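Local coordinates for protein aldehyde dehydrogenase (Staphylococcus aureus, PDB 6K10) that oxidises the carotenoid aldehyde 4,4'-diaponeurosporen-4-al to 4,4'-diaponeurosporenoic acid with NAD+, a step in the biosynthesis of staphyloxanthin, at residues A[176-179]-A[180-183]; A[272-275]-A[276-279]; A[298-301]-A[302-306]; A[424-427]-A[428-431]. The protein carries 1 engineered substitution. All coordinates share one frame; numbering follows the deposited sequence.

Overall arrangement
The four contacts run in series along the chain: none closes a loop longer than a helical turn, and none encloses or crosses another. Contact 1 spans nearly all of helix 177-184 of the nucleotide-binding Rossmann domain. Contact 2 ends helix 264-279, and contact 3 occupies the next helix, 295-307. Both belong to the catalytic domain and lie on the same side of the chain's centre, with nearest atoms about 12 Å apart. Contact 4, in the short helix 425-430, lies back on the Rossmann side, just before strand 432-439; its centre is about 25 Å from that of contact 1. Together they illustrate how helices dock on two separate sheets while their own turns are stitched locally.

Contact 1 of 4, residues A[176-179]-A[180-183]; sequences GIEE and TQTL
The hydroxyls of Thr180 and Thr182 lie beside their own backbone nitrogens (chi1 -58° and -57°), and from there each reaches a carbonyl one turn back, at Gly176 and Glu178. These residues make up nearly all of helix 177-184, a helix of the Rossmann domain, with Gly176 at the N-cap. Gly176 O accepts twice: Thr180 N meets it in the carbonyl plane at 3.2 Å, whereas Thr180 OG1, at 3.3 Å from that oxygen, sits well above the plane. The second pair is arranged differently. Thr182 N and Thr182 OG1 approach Glu178 O from opposite faces of its plane, the hydroxyl at 3.1 Å, so the oxygen is gripped from both sides. On the outer surface Glu178 and Gln181 run alongside each other, Glu178 OE2 coming within 3.8 Å of Gln181 CB. The inner side, formed by Thr180 and Leu183, rests on Ile143 and Lys145 of strand 141-145 and on strand 104-118. Only the return bond of a capping box can form, since the N-cap glycine has no side chain to give the other: Glu179, bent at chi2, folds back so that its OE2 accepts from Gly176 N at 2.7 Å, the donor lying nearly along the C-O axis.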
ATOM      1  N   GLY A 176       2.731  19.251  20.266  1.00 33.52           N
ATOM      2  CA  GLY A 176       2.612  17.919  20.819  1.00 32.01           C
ATOM      3  C   GLY A 176       1.462  17.134  20.226  1.00 33.04           C
ATOM      4  O   GLY A 176       1.153  17.270  19.038  1.00 32.59           O
ATOM      5  N   ILE A 177       0.810  16.318  21.056  1.00 32.67           N
ATOM      6  CA  ILE A 177      -0.223  15.413  20.561  1.00 32.93           C
ATOM      7  C   ILE A 177      -1.424  16.181  20.024  1.00 32.92           C
ATOM      8  O   ILE A 177      -2.100  15.718  19.096  1.00 31.81           O
ATOM      9  CB  ILE A 177      -0.627  14.416  21.667  1.00 34.50           C
ATOM     10  CG1 ILE A 177      -1.555  13.333  21.111  1.00 37.01           C
ATOM     11  CG2 ILE A 177      -1.279  15.136  22.839  1.00 33.11           C
ATOM     12  CD1 ILE A 177      -0.903  12.425  20.097  1.00 37.62           C
ATOM     13  N   GLU A 178      -1.708  17.364  20.575  1.00 29.59           N
ATOM     14  CA  GLU A 178      -2.895  18.091  20.138  1.00 31.29           C
ATOM     15  C   GLU A 178      -2.692  18.746  18.779  1.00 31.34           C
ATOM     16  O   GLU A 178      -3.652  18.882  18.012  1.00 29.20           O
ATOM     17  CB  GLU A 178      -3.297  19.126  21.187  1.00 34.82           C
ATOM     18  CG  GLU A 178      -3.870  18.510  22.455  1.00 36.74           C
ATOM     19  CD  GLU A 178      -4.945  17.470  22.175  1.00 38.67           C
ATOM     20  OE1 GLU A 178      -4.966  16.440  22.878  1.00 42.77           O
ATOM     21  OE2 GLU A 178      -5.776  17.685  21.264  1.00 37.08           O
ATOM     22  N   GLU A 179      -1.463  19.158  18.459  1.00 30.61           N
ATOM     23  CA  GLU A 179      -1.184  19.594  17.095  1.00 30.63           C
ATOM     24  C   GLU A 179      -1.282  18.425  16.127  1.00 31.89           C
ATOM     25  O   GLU A 179      -1.801  18.573  15.015  1.00 32.52           O
ATOM     26  CB  GLU A 179       0.196  20.247  17.011  1.00 29.75           C
ATOM     27  CG  GLU A 179       0.257  21.668  17.553  1.00 31.05           C
ATOM     28  CD  GLU A 179       0.039  21.733  19.051  1.00 32.95           C
ATOM     29  OE1 GLU A 179      -0.722  22.611  19.502  1.00 36.17           O
ATOM     30  OE2 GLU A 179       0.625  20.901  19.776  1.00 32.36           O
ATOM     31  N   THR A 180      -0.791  17.253  16.536  1.00 27.29           N
ATOM     32  CA  THR A 180      -0.971  16.052  15.728  1.00 30.45           C
ATOM     33  C   THR A 180      -2.449  15.734  15.554  1.00 31.66           C
ATOM     34  O   THR A 180      -2.887  15.354  14.462  1.00 30.78           O
ATOM     35  CB  THR A 180      -0.247  14.870  16.374  1.00 31.94           C
ATOM     36  OG1 THR A 180       1.145  15.177  16.510  1.00 35.87           O
ATOM     37  CG2 THR A 180      -0.405  13.617  15.522  1.00 30.85           C
ATOM     38  N   GLN A 181      -3.232  15.895  16.625  1.00 30.13           N
ATOM     39  CA  GLN A 181      -4.670  15.653  16.551  1.00 33.76           C
ATOM     40  C   GLN A 181      -5.323  16.543  15.501  1.00 32.00           C
ATOM     41  O   GLN A 181      -6.158  16.080  14.715  1.00 31.29           O
ATOM     42  CB  GLN A 181      -5.303  15.890  17.921  1.00 38.57           C
ATOM     43  CG  GLN A 181      -6.569  15.096  18.176  1.00 44.09           C
ATOM     44  CD  GLN A 181      -6.289  13.633  18.447  1.00 47.43           C
ATOM     45  OE1 GLN A 181      -6.737  12.757  17.709  1.00 49.64           O
ATOM     46  NE2 GLN A 181      -5.544  13.359  19.513  1.00 48.83           N
ATOM     47  N   THR A 182      -4.950  17.823  15.472  1.00 30.57           N
ATOM     48  CA  THR A 182      -5.513  18.737  14.484  1.00 28.98           C
ATOM     49  C   THR A 182      -5.152  18.310  13.067  1.00 25.35           C
ATOM     50  O   THR A 182      -5.978  18.405  12.151  1.00 26.92           O
ATOM     51  CB  THR A 182      -5.023  20.159  14.754  1.00 30.99           C
ATOM     52  OG1 THR A 182      -5.382  20.541  16.087  1.00 32.26           O
ATOM     53  CG2 THR A 182      -5.642  21.135  13.769  1.00 30.03           C
ATOM     54  N   LEU A 183      -3.926  17.824  12.871  1.00 24.72           N
ATOM     55  CA  LEU A 183      -3.458  17.509  11.525  1.00 25.19           C
ATOM     56  C   LEU A 183      -4.099  16.236  10.983  1.00 25.82           C
ATOM     57  O   LEU A 183      -4.485  16.186   9.809  1.00 24.44           O
ATOM     58  CB  LEU A 183      -1.935  17.392  11.520  1.00 27.04           C
ATOM     59  CG  LEU A 183      -1.184  18.719  11.641  1.00 27.60           C
ATOM     60  CD1 LEU A 183       0.240  18.494  12.113  1.00 26.78           C
ATOM     61  CD2 LEU A 183      -1.193  19.427  10.298  1.00 29.43           C
TER

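Contact 2 of 4, residues A[272-275]-A[276-279]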
ATOM      1  N   SER A 272      29.802  -8.631  27.264  1.00 24.20           N
ATOM      2  CA  SER A 272      30.463  -7.776  28.245  1.00 23.38           C
ATOM      3  C   SER A 272      31.827  -7.322  27.741  1.00 23.97           C
ATOM      4  O   SER A 272      32.197  -6.151  27.879  1.00 20.76           O
ATOM      5  CB  SER A 272      30.601  -8.516  29.575  1.00 22.01           C
ATOM      6  OG  SER A 272      29.348  -8.998  30.028  1.00 26.25           O
ATOM      7  N   LYS A 273      32.591  -8.245  27.154  1.00 22.38           N
ATOM      8  CA  LYS A 273      33.897  -7.894  26.608  1.00 25.46           C
ATOM      9  C   LYS A 273      33.773  -6.869  25.488  1.00 25.58           C
ATOM     10  O   LYS A 273      34.557  -5.915  25.418  1.00 24.68           O
ATOM     11  CB  LYS A 273      34.600  -9.152  26.099  1.00 26.09           C
ATOM     12  CG  LYS A 273      35.880  -8.878  25.340  1.00 32.41           C
ATOM     13  CD  LYS A 273      36.473 -10.164  24.800  1.00 35.19           C
ATOM     14  CE  LYS A 273      37.744 -10.543  25.530  1.00 39.45           C
ATOM     15  NZ  LYS A 273      38.418 -11.701  24.881  1.00 41.81           N
ATOM     16  N   THR A 274      32.797  -7.054  24.599  1.00 24.67           N
ATOM     17  CA  THR A 274      32.605  -6.133  23.483  1.00 22.37           C
ATOM     18  C   THR A 274      32.248  -4.737  23.980  1.00 22.14           C
ATOM     19  O   THR A 274      32.753  -3.731  23.467  1.00 22.91           O
ATOM     20  CB  THR A 274      31.515  -6.669  22.555  1.00 22.41           C
ATOM     21  OG1 THR A 274      31.995  -7.829  21.868  1.00 24.73           O
ATOM     22  CG2 THR A 274      31.098  -5.612  21.541  1.00 20.47           C
ATOM     23  N   LEU A 275      31.373  -4.660  24.985  1.00 20.94           N
ATOM     24  CA  LEU A 275      30.986  -3.364  25.532  1.00 22.29           C
ATOM     25  C   LEU A 275      32.187  -2.626  26.112  1.00 23.53           C
ATOM     26  O   LEU A 275      32.302  -1.403  25.968  1.00 23.61           O
ATOM     27  CB  LEU A 275      29.898  -3.553  26.588  1.00 24.42           C
ATOM     28  CG  LEU A 275      28.547  -3.984  26.018  1.00 21.73           C
ATOM     29  CD1 LEU A 275      27.593  -4.427  27.117  1.00 22.56           C
ATOM     30  CD2 LEU A 275      27.946  -2.849  25.203  1.00 21.82           C
ATOM     31  N   ARG A 276      33.101  -3.353  26.760  1.00 21.71           N
ATOM     32  CA  ARG A 276      34.326  -2.727  27.248  1.00 23.88           C
ATOM     33  C   ARG A 276      35.214  -2.277  26.092  1.00 22.76           C
ATOM     34  O   ARG A 276      35.839  -1.212  26.160  1.00 22.31           O
ATOM     35  CB  ARG A 276      35.080  -3.689  28.167  1.00 25.04           C
ATOM     36  CG  ARG A 276      34.357  -3.989  29.471  1.00 24.67           C
ATOM     37  CD  ARG A 276      33.939  -2.711  30.177  1.00 26.64           C
ATOM     38  NE  ARG A 276      33.148  -2.983  31.375  1.00 30.75           N
ATOM     39  CZ  ARG A 276      32.451  -2.064  32.033  1.00 30.84           C
ATOM     40  NH1 ARG A 276      31.760  -2.401  33.113  1.00 35.15           N
ATOM     41  NH2 ARG A 276      32.439  -0.808  31.609  1.00 28.97           N
ATOM     42  N   GLU A 277      35.281  -3.075  25.023  1.00 23.57           N
ATOM     43  CA  GLU A 277      36.028  -2.666  23.837  1.00 24.64           C
ATOM     44  C   GLU A 277      35.414  -1.425  23.202  1.00 22.96           C
ATOM     45  O   GLU A 277      36.134  -0.523  22.757  1.00 21.92           O
ATOM     46  CB  GLU A 277      36.070  -3.812  22.826  1.00 25.51           C
ATOM     47  CG  GLU A 277      36.930  -4.987  23.245  1.00 29.71           C
ATOM     48  CD  GLU A 277      36.703  -6.210  22.376  1.00 33.65           C
ATOM     49  OE1 GLU A 277      35.689  -6.244  21.646  1.00 32.20           O
ATOM     50  OE2 GLU A 277      37.539  -7.135  22.421  1.00 38.48           O
ATOM     51  N   PHE A 278      34.081  -1.370  23.150  1.00 21.05           N
ATOM     52  CA  PHE A 278      33.389  -0.232  22.550  1.00 22.32           C
ATOM     53  C   PHE A 278      33.588   1.032  23.372  1.00 23.27           C
ATOM     54  O   PHE A 278      33.979   2.079  22.843  1.00 22.80           O
ATOM     55  CB  PHE A 278      31.889  -0.520  22.442  1.00 22.97           C
ATOM     56  CG  PHE A 278      31.499  -1.375  21.273  1.00 24.45           C
ATOM     57  CD1 PHE A 278      32.435  -2.118  20.578  1.00 25.73           C
ATOM     58  CD2 PHE A 278      30.170  -1.442  20.880  1.00 24.98           C
ATOM     59  CE1 PHE A 278      32.054  -2.906  19.506  1.00 26.97           C
ATOM     60  CE2 PHE A 278      29.784  -2.227  19.813  1.00 25.03           C
ATOM     61  CZ  PHE A 278      30.725  -2.961  19.126  1.00 24.15           C
ATOM     62  N   TYR A 279      33.307   0.952  24.670  1.00 21.66           N
ATOM     63  CA  TYR A 279      33.055   2.130  25.481  1.00 25.07           C
ATOM     64  C   TYR A 279      33.979   2.291  26.680  1.00 25.65           C
ATOM     65  O   TYR A 279      33.895   3.321  27.357  1.00 22.89           O
ATOM     66  CB  TYR A 279      31.600   2.118  25.978  1.00 24.91           C
ATOM     67  CG  TYR A 279      30.558   1.970  24.886  1.00 26.98           C
ATOM     68  CD1 TYR A 279      30.444   2.911  23.873  1.00 21.63           C
ATOM     69  CD2 TYR A 279      29.672   0.896  24.886  1.00 26.05           C
ATOM     70  CE1 TYR A 279      29.485   2.785  22.882  1.00 20.93           C
ATOM     71  CE2 TYR A 279      28.710   0.761  23.899  1.00 23.48           C
ATOM     72  CZ  TYR A 279      28.621   1.709  22.899  1.00 24.10           C
ATOM     73  OH  TYR A 279      27.667   1.581  21.915  1.00 22.44           O
TER
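Thr274 with Phe278, and Leu275 with Tyr279, are i-to-i+4 side-chain contacts in the closing turns of helix 264-279, on the outside of the catalytic domain. The first is a CH-pi contact. Thr274 CG2 stands over one face of the Phe278 ring, 3.7 Å from its centroid and 19° off the ring normal, displaced toward CE1 and CZ. The threonine can present its methyl this way because OG1 lies beside the backbone N (chi1 -70°), which leaves CG2 alongside the carbonyl carbon, while OG1 itself is hydrogen-bonded to Ser236. In the second pair the methyl comes to an edge instead: Leu275 CD2 lies in the plane of the Tyr279 ring, 3.9 Å from CE2. One face of that ring is occupied by Phe278 CB, over its centre and 3.5 Å above the plane.

The helix follows strand 256-260 and lies against helix 232-244, the crossover helix of a beta-alpha-beta unit joining parallel strands 223-226 and 256-260. Phe244 touches both Leu275 and Tyr279, and Pro451 of the second subunit packs on Phe278.

On the exposed side, Lys273 and Glu277 meet through their aliphatic parts rather than their charges. Glu277 OE2 is 3.8 Å from Lys273 CG but 5.3 Å from Lys273 NZ, and the salt bridge of Glu277 OE1 goes to Lys233. With its CG beside the backbone N (chi1 -67°), Arg276 sets that atom 3.4 Å from Ser272 O; the bend at chi2 then leads the chain on, and NH2 bonds Gly280 O beyond the helix end.

Contact 3 of 4, residues A[298-301]-A[302-306]; sequences YHRL and TSLLN
Thr302 N donates to Tyr298 O at 2.9 Å, and Ser303 N to His299 O at the same length, the shorter polar links of this part of the helix along with Leu305 N to Leu301 O. The Arg300 to Leu304 step is slacker, with Leu304 N 3.3 Å from Arg300 O. Thr302 OG1 is poised between two carbonyls, 3.3 Å from both Tyr298 O and His299 O; either bond would be weak, and its single proton cannot be assigned between them. The polar ends of His299 and Arg300 are held from outside: Arg300 NH2 forms a salt bridge with Glu342 and a hydrogen bond to Ile344 O, and His299 NE2 is bonded to Glu320.

A chi1 of 62° puts that threonine hydroxyl in the crowded position between backbone N and carbonyl carbon, and it sends CG2 toward Tyr298. The methyl rests over one face of the tyrosine ring as a CH-pi contact, 19° off the normal and nearest to CZ at 3.5 Å. His299 turns an edge to the same threonine, with Thr302 OG1 near the imidazole plane beside CD2. Further along, Arg300 and Leu304 run side by side, the guanidinium NH2 being 4.1 Å from Leu304 CD1, while Leu301 CG sits over one face of the guanidinium.

Helix 295-307 thus lies on the catalytic domain's sheet: Tyr298, Leu301 and Thr302 share Ile325 of strand 324-330, and Leu304 and Leu305 meet Ile348 of strand 348-354.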
ATOM      1  N   TYR A 298      13.621   8.363  30.654  1.00 22.66           N
ATOM      2  CA  TYR A 298      14.674   7.957  31.577  1.00 22.52           C
ATOM      3  C   TYR A 298      14.090   7.216  32.774  1.00 24.09           C
ATOM      4  O   TYR A 298      14.592   6.158  33.171  1.00 25.11           O
ATOM      5  CB  TYR A 298      15.475   9.179  32.032  1.00 19.61           C
ATOM      6  CG  TYR A 298      16.441   8.880  33.155  1.00 21.90           C
ATOM      7  CD1 TYR A 298      17.720   8.407  32.890  1.00 23.31           C
ATOM      8  CD2 TYR A 298      16.073   9.067  34.482  1.00 22.41           C
ATOM      9  CE1 TYR A 298      18.603   8.128  33.915  1.00 24.45           C
ATOM     10  CE2 TYR A 298      16.947   8.789  35.510  1.00 22.09           C
ATOM     11  CZ  TYR A 298      18.209   8.320  35.223  1.00 26.20           C
ATOM     12  OH  TYR A 298      19.077   8.047  36.252  1.00 29.70           O
ATOM     13  N   HIS A 299      13.021   7.758  33.361  1.00 22.13           N
ATOM     14  CA  HIS A 299      12.406   7.108  34.514  1.00 18.75           C
ATOM     15  C   HIS A 299      11.676   5.833  34.116  1.00 21.08           C
ATOM     16  O   HIS A 299      11.614   4.884  34.907  1.00 23.33           O
ATOM     17  CB  HIS A 299      11.455   8.080  35.213  1.00 22.85           C
ATOM     18  CG  HIS A 299      12.157   9.165  35.967  1.00 26.92           C
ATOM     19  ND1 HIS A 299      11.708  10.468  35.989  1.00 31.05           N
ATOM     20  CD2 HIS A 299      13.276   9.139  36.728  1.00 27.99           C
ATOM     21  CE1 HIS A 299      12.522  11.199  36.729  1.00 31.49           C
ATOM     22  NE2 HIS A 299      13.481  10.417  37.190  1.00 28.86           N
ATOM     23  N   ARG A 300      11.110   5.795  32.909  1.00 20.07           N
ATOM     24  CA  ARG A 300      10.551   4.549  32.397  1.00 20.25           C
ATOM     25  C   ARG A 300      11.601   3.447  32.390  1.00 20.61           C
ATOM     26  O   ARG A 300      11.315   2.300  32.755  1.00 22.65           O
ATOM     27  CB  ARG A 300       9.998   4.767  30.988  1.00 21.13           C
ATOM     28  CG  ARG A 300       9.448   3.514  30.334  1.00 21.76           C
ATOM     29  CD  ARG A 300       8.969   3.801  28.919  1.00 20.72           C
ATOM     30  NE  ARG A 300      10.058   4.207  28.033  1.00 22.78           N
ATOM     31  CZ  ARG A 300      10.922   3.365  27.474  1.00 22.35           C
ATOM     32  NH1 ARG A 300      11.879   3.825  26.680  1.00 23.57           N
ATOM     33  NH2 ARG A 300      10.835   2.062  27.712  1.00 21.89           N
ATOM     34  N   LEU A 301      12.830   3.783  32.000  1.00 23.06           N
ATOM     35  CA  LEU A 301      13.874   2.774  31.874  1.00 22.05           C
ATOM     36  C   LEU A 301      14.520   2.443  33.217  1.00 23.86           C
ATOM     37  O   LEU A 301      14.884   1.287  33.457  1.00 24.23           O
ATOM     38  CB  LEU A 301      14.924   3.241  30.866  1.00 24.03           C
ATOM     39  CG  LEU A 301      14.523   3.201  29.390  1.00 26.73           C
ATOM     40  CD1 LEU A 301      15.438   4.087  28.559  1.00 26.43           C
ATOM     41  CD2 LEU A 301      14.559   1.769  28.882  1.00 26.25           C
ATOM     42  N   THR A 302      14.678   3.432  34.106  1.00 23.43           N
ATOM     43  CA  THR A 302      15.203   3.118  35.433  1.00 22.01           C
ATOM     44  C   THR A 302      14.189   2.340  36.261  1.00 25.04           C
ATOM     45  O   THR A 302      14.575   1.551  37.131  1.00 25.56           O
ATOM     46  CB  THR A 302      15.625   4.390  36.176  1.00 25.83           C
ATOM     47  OG1 THR A 302      14.490   5.239  36.383  1.00 23.46           O
ATOM     48  CG2 THR A 302      16.693   5.143  35.394  1.00 26.67           C
ATOM     49  N   SER A 303      12.894   2.545  36.008  1.00 24.71           N
ATOM     50  CA  SER A 303      11.887   1.684  36.619  1.00 27.58           C
ATOM     51  C   SER A 303      12.066   0.240  36.164  1.00 25.82           C
ATOM     52  O   SER A 303      11.963  -0.692  36.970  1.00 25.10           O
ATOM     53  CB  SER A 303      10.484   2.190  36.279  1.00 29.72           C
ATOM     54  OG  SER A 303       9.493   1.470  36.994  1.00 30.53           O
ATOM     55  N   LEU A 304      12.349   0.038  34.874  1.00 25.74           N
ATOM     56  CA  LEU A 304      12.616  -1.306  34.376  1.00 25.79           C
ATOM     57  C   LEU A 304      13.897  -1.875  34.978  1.00 25.15           C
ATOM     58  O   LEU A 304      13.959  -3.067  35.303  1.00 26.01           O
ATOM     59  CB  LEU A 304      12.695  -1.289  32.849  1.00 28.47           C
ATOM     60  CG  LEU A 304      11.351  -1.104  32.139  1.00 30.37           C
ATOM     61  CD1 LEU A 304      11.549  -0.661  30.699  1.00 30.45           C
ATOM     62  CD2 LEU A 304      10.552  -2.397  32.189  1.00 32.38           C
ATOM     63  N   LEU A 305      14.931  -1.040  35.128  1.00 24.84           N
ATOM     64  CA  LEU A 305      16.149  -1.475  35.807  1.00 27.37           C
ATOM     65  C   LEU A 305      15.841  -1.958  37.217  1.00 28.63           C
ATOM     66  O   LEU A 305      16.344  -2.999  37.657  1.00 24.98           O
ATOM     67  CB  LEU A 305      17.167  -0.334  35.860  1.00 27.87           C
ATOM     68  CG  LEU A 305      18.110  -0.060  34.689  1.00 30.09           C
ATOM     69  CD1 LEU A 305      18.998   1.132  35.022  1.00 28.79           C
ATOM     70  CD2 LEU A 305      18.955  -1.283  34.374  1.00 28.34           C
ATOM     71  N   ASN A 306      15.018  -1.201  37.945  1.00 27.51           N
ATOM     72  CA  ASN A 306      14.656  -1.586  39.305  1.00 30.98           C
ATOM     73  C   ASN A 306      13.912  -2.915  39.321  1.00 29.12           C
ATOM     74  O   ASN A 306      14.119  -3.739  40.220  1.00 28.95           O
ATOM     75  CB  ASN A 306      13.815  -0.482  39.947  1.00 34.67           C
ATOM     76  CG  ASN A 306      13.388  -0.821  41.359  1.00 40.56           C
ATOM     77  OD1 ASN A 306      14.167  -0.694  42.303  1.00 40.90           O
ATOM     78  ND2 ASN A 306      12.141  -1.251  41.513  1.00 41.58           N
TER

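Contact 4 of 4, residues A[424-427]-A[428-431]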
ATOM      1  N   GLY A 424      14.949   4.864  -0.398  1.00 23.04           N
ATOM      2  CA  GLY A 424      15.260   4.807  -1.818  1.00 22.91           C
ATOM      3  C   GLY A 424      14.053   5.096  -2.673  1.00 24.26           C
ATOM      4  O   GLY A 424      13.283   6.027  -2.401  1.00 24.67           O
ATOM      5  N   LYS A 425      13.871   4.281  -3.719  1.00 20.41           N
ATOM      6  CA  LYS A 425      12.718   4.453  -4.596  1.00 22.69           C
ATOM      7  C   LYS A 425      11.405   4.156  -3.881  1.00 20.09           C
ATOM      8  O   LYS A 425      10.354   4.677  -4.278  1.00 23.07           O
ATOM      9  CB  LYS A 425      12.872   3.569  -5.837  1.00 26.08           C
ATOM     10  CG  LYS A 425      11.774   3.768  -6.874  1.00 26.92           C
ATOM     11  CD  LYS A 425      12.017   2.987  -8.151  1.00 30.94           C
ATOM     12  CE  LYS A 425      10.915   3.271  -9.164  1.00 31.87           C
ATOM     13  NZ  LYS A 425       9.601   2.688  -8.756  1.00 28.29           N
ATOM     14  N   TYR A 426      11.437   3.336  -2.823  1.00 21.05           N
ATOM     15  CA  TYR A 426      10.208   3.048  -2.092  1.00 20.04           C
ATOM     16  C   TYR A 426       9.658   4.289  -1.401  1.00 22.10           C
ATOM     17  O   TYR A 426       8.439   4.404  -1.218  1.00 23.44           O
ATOM     18  CB  TYR A 426      10.446   1.922  -1.080  1.00 18.82           C
ATOM     19  CG  TYR A 426      10.881   0.628  -1.727  1.00 19.52           C
ATOM     20  CD1 TYR A 426       9.951  -0.241  -2.279  1.00 21.14           C
ATOM     21  CD2 TYR A 426      12.224   0.283  -1.796  1.00 23.62           C
ATOM     22  CE1 TYR A 426      10.342  -1.423  -2.879  1.00 25.32           C
ATOM     23  CE2 TYR A 426      12.627  -0.894  -2.394  1.00 24.50           C
ATOM     24  CZ  TYR A 426      11.684  -1.744  -2.933  1.00 25.81           C
ATOM     25  OH  TYR A 426      12.087  -2.918  -3.527  1.00 26.77           O
ATOM     26  N   SER A 427      10.534   5.221  -1.013  1.00 20.78           N
ATOM     27  CA  SER A 427      10.060   6.504  -0.509  1.00 21.54           C
ATOM     28  C   SER A 427       9.279   7.250  -1.581  1.00 21.93           C
ATOM     29  O   SER A 427       8.213   7.816  -1.308  1.00 22.89           O
ATOM     30  CB  SER A 427      11.244   7.345  -0.029  1.00 25.70           C
ATOM     31  OG  SER A 427      11.852   6.764   1.117  1.00 24.13           O
ATOM     32  N   PHE A 428       9.791   7.242  -2.814  1.00 19.88           N
ATOM     33  CA  PHE A 428       9.071   7.834  -3.937  1.00 22.20           C
ATOM     34  C   PHE A 428       7.763   7.093  -4.198  1.00 24.28           C
ATOM     35  O   PHE A 428       6.699   7.712  -4.335  1.00 22.50           O
ATOM     36  CB  PHE A 428       9.968   7.827  -5.180  1.00 20.84           C
ATOM     37  CG  PHE A 428       9.242   8.103  -6.469  1.00 23.03           C
ATOM     38  CD1 PHE A 428       9.125   9.396  -6.948  1.00 22.77           C
ATOM     39  CD2 PHE A 428       8.726   7.065  -7.232  1.00 22.95           C
ATOM     40  CE1 PHE A 428       8.479   9.652  -8.139  1.00 22.65           C
ATOM     41  CE2 PHE A 428       8.078   7.320  -8.422  1.00 23.54           C
ATOM     42  CZ  PHE A 428       7.958   8.613  -8.877  1.00 22.22           C
ATOM     43  N   ASP A 429       7.826   5.758  -4.276  1.00 24.76           N
ATOM     44  CA  ASP A 429       6.628   4.959  -4.523  1.00 23.60           C
ATOM     45  C   ASP A 429       5.534   5.248  -3.500  1.00 23.73           C
ATOM     46  O   ASP A 429       4.349   5.329  -3.849  1.00 19.97           O
ATOM     47  CB  ASP A 429       6.975   3.468  -4.494  1.00 25.95           C
ATOM     48  CG  ASP A 429       7.912   3.056  -5.613  1.00 27.50           C
ATOM     49  OD1 ASP A 429       8.074   3.820  -6.589  1.00 29.98           O
ATOM     50  OD2 ASP A 429       8.500   1.954  -5.518  1.00 27.97           O
ATOM     51  N   THR A 430       5.917   5.404  -2.228  1.00 22.80           N
ATOM     52  CA  THR A 430       4.932   5.578  -1.163  1.00 23.12           C
ATOM     53  C   THR A 430       4.066   6.812  -1.396  1.00 22.34           C
ATOM     54  O   THR A 430       2.855   6.782  -1.149  1.00 22.39           O
ATOM     55  CB  THR A 430       5.644   5.652   0.192  1.00 24.88           C
ATOM     56  OG1 THR A 430       6.171   4.363   0.518  1.00 26.65           O
ATOM     57  CG2 THR A 430       4.694   6.097   1.297  1.00 22.56           C
ATOM     58  N   PHE A 431       4.660   7.897  -1.897  1.00 21.16           N
ATOM     59  CA  PHE A 431       3.937   9.137  -2.157  1.00 19.98           C
ATOM     60  C   PHE A 431       3.533   9.282  -3.619  1.00 20.33           C
ATOM     61  O   PHE A 431       3.290  10.403  -4.080  1.00 21.34           O
ATOM     62  CB  PHE A 431       4.779  10.334  -1.707  1.00 19.54           C
ATOM     63  CG  PHE A 431       5.064  10.344  -0.230  1.00 19.51           C
ATOM     64  CD1 PHE A 431       4.111  10.790   0.666  1.00 20.43           C
ATOM     65  CD2 PHE A 431       6.284   9.911   0.261  1.00 19.31           C
ATOM     66  CE1 PHE A 431       4.362  10.804   2.023  1.00 20.76           C
ATOM     67  CE2 PHE A 431       6.543   9.924   1.620  1.00 21.61           C
ATOM     68  CZ  PHE A 431       5.580  10.371   2.503  1.00 21.80           C
TER
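Lys425 and Asp429 are joined by a salt bridge, an i-to-i+4 pair. The lysine runs extended from CA, then turns at its last torsion (chi4 -69°), which brings NZ to 2.9 Å from Asp429 OD1. OD1 accepts through its syn lone pair, on the side of OD2, and OD2 itself lies 3.5 Å from Lys425 NZ. The same two residues are joined through the backbone, since Asp429 N donates to Lys425 O at 2.7 Å in a nearly straight bond (168° at the hydrogen).

Among the other hydrogen bonds, Thr430 N donates to Tyr426 O at 2.9 Å. Thr430 OG1 lies beside its own backbone N, which places it as close to that carbonyl oxygen. Ser427 is buried, and its OG bonds Glu130 OE1 and His423 N.

Two aromatic side chains also come close to oxygens. Phe431, the first residue to leave helical geometry, brings the edge of its ring to Ser427 O, which lies near the ring plane and 3.3 Å from Phe431 CD2. Separately, Tyr426 stands across from Asp429, ring and carboxylate planes 82° apart, with Asp429 OD2 4.2 Å from Tyr426 CD1.

In the Rossmann domain, helix 425-430 leads into strand 432-439, which pairs antiparallel with strand 104-118. Phe428 and Phe431 pack on helix 126-138, Lys425 touches Trp88 of helix 63-89, and Tyr426 reaches Ile107 of the second subunit. Thr430 rests on Tyr190 and Phe192 of strand 190-194, its side chain about 7 Å from that of the predicted active-site Glu217.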